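Local atomic coordinates of ATP:cob(I)alamin adenosyltransferase (Salmonella enterica subsp. enterica serovar Livingstone, PDB entry 5CX7), a protein that binds heme through its C-terminal domain and probably converts cob(I)alamin to adenosylcobalamin, the cofactor of propanediol dehydratase. Residues 10-16 / 112-118. Residues are numbered along the deposited sequence; the frame is centred on the assembly and turned at random.
Sequences VALSFHD and RDGILIG. With HEM (protoporphyrin IX containing Fe), chain B.
R112 meets D16 end-on, and the two side chains approach from opposite directions. NH1 of R112 bonds OD2 of D16 at 2.9 Å, while NH2 of R112 reaches OD1 of D16 at 3.1 Å. The result is a two-pronged salt bridge. Its planes are not flush: carboxylate and guanidinium are turned 36° apart. Both nitrogens come in on the syn side, tilted out of the carboxylate plane. R112 NH1 also donates to V10 O at 3.1 Å, from above that carbonyl plane. The guanidinium is therefore tied to both the helix start and the chain leading into it. A bend at chi3 (-144°) helps aim it at these partners. R112 CD lies 3.5 Å from V10 CB. CD1 of I117 sits over one guanidinium face, toward its rim.

S13 and D16 form a capping box at the N-terminus of helix 14-31. S13 OG accepts from D16 N, and S13 N donates to D16 OD2 from the face opposite to R112 NH1. D16 thus serves the cap and the salt bridge together. R112 opens a type I' turn, R112 to I115, joining the antiparallel strands 107-112 and 115-123. Where strand 115-123 leaves this hairpin turn, I117 and G118 both face L110 in a classic beta bulge.

Beside the salt bridge, L12, V10, I115 and I117 make apolar contacts. L12 crosses I117 at about a right angle, with CD2 of L12 3.5 Å from CD1 of I117. V10 CG2 packs against I115 CB and I117 CG2. One water links L12 N to I117 O. F14, part of the heme pocket, has CZ 3.6 Å from methyl CMA of a heme labelled with chain B.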
loop_
_atom_site.group_PDB
_atom_site.type_symbol
_atom_site.label_atom_id
_atom_site.label_comp_id
_atom_site.label_asym_id
_atom_site.label_seq_id
_atom_site.Cartn_x
_atom_site.Cartn_y
_atom_site.Cartn_z
ATOM N N VAL E 10 22.937 27.371 10.328
ATOM C CA VAL E 10 22.343 27.631 9.060
ATOM C C VAL E 10 20.964 26.963 8.878
ATOM O O VAL E 10 20.478 27.291 7.917
ATOM C CB VAL E 10 23.268 27.449 7.794
ATOM C CG1 VAL E 10 24.612 28.104 7.996
ATOM C CG2 VAL E 10 23.529 25.985 7.669
ATOM N N ALA E 11 20.333 26.115 9.712
ATOM C CA ALA E 11 18.975 25.575 9.402
ATOM C C ALA E 11 17.957 26.631 9.024
ATOM O O ALA E 11 18.163 27.819 9.230
ATOM C CB ALA E 11 18.428 24.775 10.602
ATOM N N LEU E 12 16.831 26.206 8.454
ATOM C CA LEU E 12 15.716 27.125 8.235
ATOM C C LEU E 12 15.075 27.614 9.518
ATOM O O LEU E 12 14.644 26.815 10.320
ATOM C CB LEU E 12 14.604 26.462 7.358
ATOM C CG LEU E 12 15.043 26.134 5.926
ATOM C CD1 LEU E 12 14.013 25.158 5.281
ATOM C CD2 LEU E 12 15.190 27.346 5.040
ATOM N N SER E 13 14.987 28.939 9.679
ATOM C CA SER E 13 14.395 29.560 10.850
ATOM C C SER E 13 12.917 29.708 10.601
ATOM O O SER E 13 12.476 29.582 9.451
ATOM C CB SER E 13 15.029 30.951 11.050
ATOM O OG SER E 13 14.753 31.818 9.946
ATOM N N PHE E 14 12.190 30.125 11.641
ATOM C CA PHE E 14 10.804 30.535 11.517
ATOM C C PHE E 14 10.628 31.574 10.447
ATOM O O PHE E 14 9.776 31.469 9.519
ATOM C CB PHE E 14 10.190 31.095 12.826
ATOM C CG PHE E 14 8.848 31.802 12.592
ATOM C CD1 PHE E 14 7.731 31.090 12.366
ATOM C CD2 PHE E 14 8.801 33.182 12.409
ATOM C CE1 PHE E 14 6.521 31.711 12.079
ATOM C CE2 PHE E 14 7.613 33.831 12.093
ATOM C CZ PHE E 14 6.460 33.078 11.923
ATOM N N HIS E 15 11.433 32.628 10.511
ATOM C CA HIS E 15 11.393 33.651 9.497
ATOM C C HIS E 15 11.636 33.115 8.060
ATOM O O HIS E 15 11.015 33.548 7.084
ATOM C CB HIS E 15 12.426 34.773 9.840
ATOM C CG HIS E 15 12.477 35.873 8.820
ATOM N ND1 HIS E 15 11.577 36.927 8.770
ATOM C CD2 HIS E 15 13.348 36.080 7.808
ATOM C CE1 HIS E 15 11.882 37.723 7.761
ATOM N NE2 HIS E 15 12.968 37.248 7.184
ATOM N N ASP E 16 12.632 32.272 7.882
ATOM C CA ASP E 16 12.869 31.654 6.547
ATOM C C ASP E 16 11.609 30.972 6.009
ATOM O O ASP E 16 11.265 31.121 4.861
ATOM C CB ASP E 16 13.965 30.598 6.600
ATOM C CG ASP E 16 15.358 31.171 6.859
ATOM O OD1 ASP E 16 15.688 32.229 6.306
ATOM O OD2 ASP E 16 16.241 30.440 7.407
ATOM N N ARG E 112 22.772 26.464 2.342
ATOM C CA ARG E 112 23.421 27.625 3.018
ATOM C C ARG E 112 24.798 27.177 3.393
ATOM O O ARG E 112 24.904 26.198 4.149
ATOM C CB ARG E 112 22.714 28.035 4.332
ATOM C CG ARG E 112 22.189 29.416 4.330
ATOM C CD ARG E 112 21.653 29.805 5.730
ATOM N NE ARG E 112 20.549 30.597 5.315
ATOM C CZ ARG E 112 19.324 30.552 5.811
ATOM N NH1 ARG E 112 18.980 29.751 6.815
ATOM N NH2 ARG E 112 18.452 31.360 5.301
ATOM N N ASP E 113 25.814 27.943 3.000
ATOM C CA ASP E 113 27.208 27.658 3.405
ATOM C C ASP E 113 27.621 26.213 3.143
ATOM O O ASP E 113 28.204 25.563 4.022
ATOM C CB ASP E 113 27.437 27.982 4.899
ATOM C CG ASP E 113 27.183 29.460 5.261
ATOM O OD1 ASP E 113 27.229 30.339 4.368
ATOM O OD2 ASP E 113 26.822 29.748 6.445
ATOM N N GLY E 114 27.249 25.699 1.973
ATOM C CA GLY E 114 27.528 24.322 1.621
ATOM C C GLY E 114 26.710 23.233 2.315
ATOM O O GLY E 114 26.982 22.048 2.117
ATOM N N ILE E 115 25.706 23.602 3.108
ATOM C CA ILE E 115 24.922 22.662 3.888
ATOM C C ILE E 115 23.506 22.632 3.292
ATOM O O ILE E 115 22.875 23.675 3.121
ATOM C CB ILE E 115 24.857 23.057 5.381
ATOM C CG1 ILE E 115 26.282 23.147 6.015
ATOM C CG2 ILE E 115 23.989 22.094 6.183
ATOM C CD1 ILE E 115 27.006 21.825 6.087
ATOM N N LEU E 116 22.995 21.425 3.101
ATOM C CA LEU E 116 21.622 21.235 2.661
ATOM C C LEU E 116 20.701 21.499 3.832
ATOM O O LEU E 116 20.781 20.874 4.892
ATOM C CB LEU E 116 21.409 19.802 2.179
ATOM C CG LEU E 116 19.966 19.451 1.732
ATOM C CD1 LEU E 116 19.640 20.208 0.473
ATOM C CD2 LEU E 116 19.850 17.950 1.516
ATOM N N ILE E 117 19.741 22.410 3.657
ATOM C CA ILE E 117 18.846 22.754 4.782
ATOM C C ILE E 117 17.363 22.413 4.560
ATOM O O ILE E 117 16.568 22.572 5.490
ATOM C CB ILE E 117 18.985 24.267 5.217
ATOM C CG1 ILE E 117 18.652 25.269 4.104
ATOM C CG2 ILE E 117 20.431 24.540 5.697
ATOM C CD1 ILE E 117 18.644 26.748 4.585
ATOM N N GLY E 118 17.002 22.090 3.333
ATOM C CA GLY E 118 15.613 21.806 3.055
ATOM C C GLY E 118 15.342 21.730 1.586
ATOM O O GLY E 118 16.233 21.756 0.760
HETATM C CHA HEM B . 2.661 37.608 10.310
HETATM C CHB HEM B . 2.687 32.900 11.548
HETATM C CHC HEM B . 1.556 31.975 6.940
HETATM C CHD HEM B . 1.125 36.652 5.906
HETATM C C1A HEM B . 2.796 36.431 10.973
HETATM C C2A HEM B . 3.287 36.326 12.282
HETATM C C3A HEM B . 3.299 35.001 12.623
HETATM C C4A HEM B . 2.795 34.262 11.557
HETATM C CMA HEM B . 3.778 34.403 13.935
HETATM C CAA HEM B . 3.777 37.460 13.174
HETATM C CBA HEM B . 5.322 37.463 13.036
HETATM C CGA HEM B . 5.949 38.834 13.103
HETATM O O1A HEM B . 6.513 39.189 14.172
HETATM O O2A HEM B . 5.916 39.583 12.090
HETATM C C1B HEM B . 2.357 32.221 10.393
HETATM C C2B HEM B . 2.318 30.829 10.300
HETATM C C3B HEM B . 2.000 30.553 9.004
HETATM C C4B HEM B . 1.866 31.845 8.286
HETATM C CMB HEM B . 2.593 29.888 11.479
HETATM C CAB HEM B . 1.829 29.170 8.517
HETATM C CBB HEM B . 1.491 28.764 7.316
HETATM C C1C HEM B . 1.356 33.150 6.237
HETATM C C2C HEM B . 1.009 33.218 4.854
HETATM C C3C HEM B . 0.878 34.588 4.570
HETATM C C4C HEM B . 1.161 35.291 5.793
HETATM C CMC HEM B . 0.817 32.038 3.886
HETATM C CAC HEM B . 0.528 35.325 3.310
HETATM C CBC HEM B . 0.232 34.799 2.148
HETATM C C1D HEM B . 1.525 37.253 7.079
HETATM C C2D HEM B . 1.544 38.718 7.095
HETATM C C3D HEM B . 2.000 39.030 8.327
HETATM C C4D HEM B . 2.209 37.733 9.031
HETATM C CMD HEM B . 1.129 39.637 5.957
HETATM C CAD HEM B . 2.184 40.448 8.879
HETATM C CBD HEM B . 3.290 41.263 8.203
HETATM C CGD HEM B . 4.488 41.500 9.097
HETATM O O1D HEM B . 4.958 42.677 9.246
HETATM O O2D HEM B . 5.033 40.513 9.655
HETATM N NA HEM B . 2.522 35.135 10.526
HETATM N NB HEM B . 2.085 32.763 9.207
HETATM N NC HEM B . 1.499 34.407 6.765
HETATM N ND HEM B . 1.940 36.695 8.252
HETATM FE FE HEM B . 2.041 34.803 8.732
HETATM O O HOH W 1 16.604 23.559 7.972
#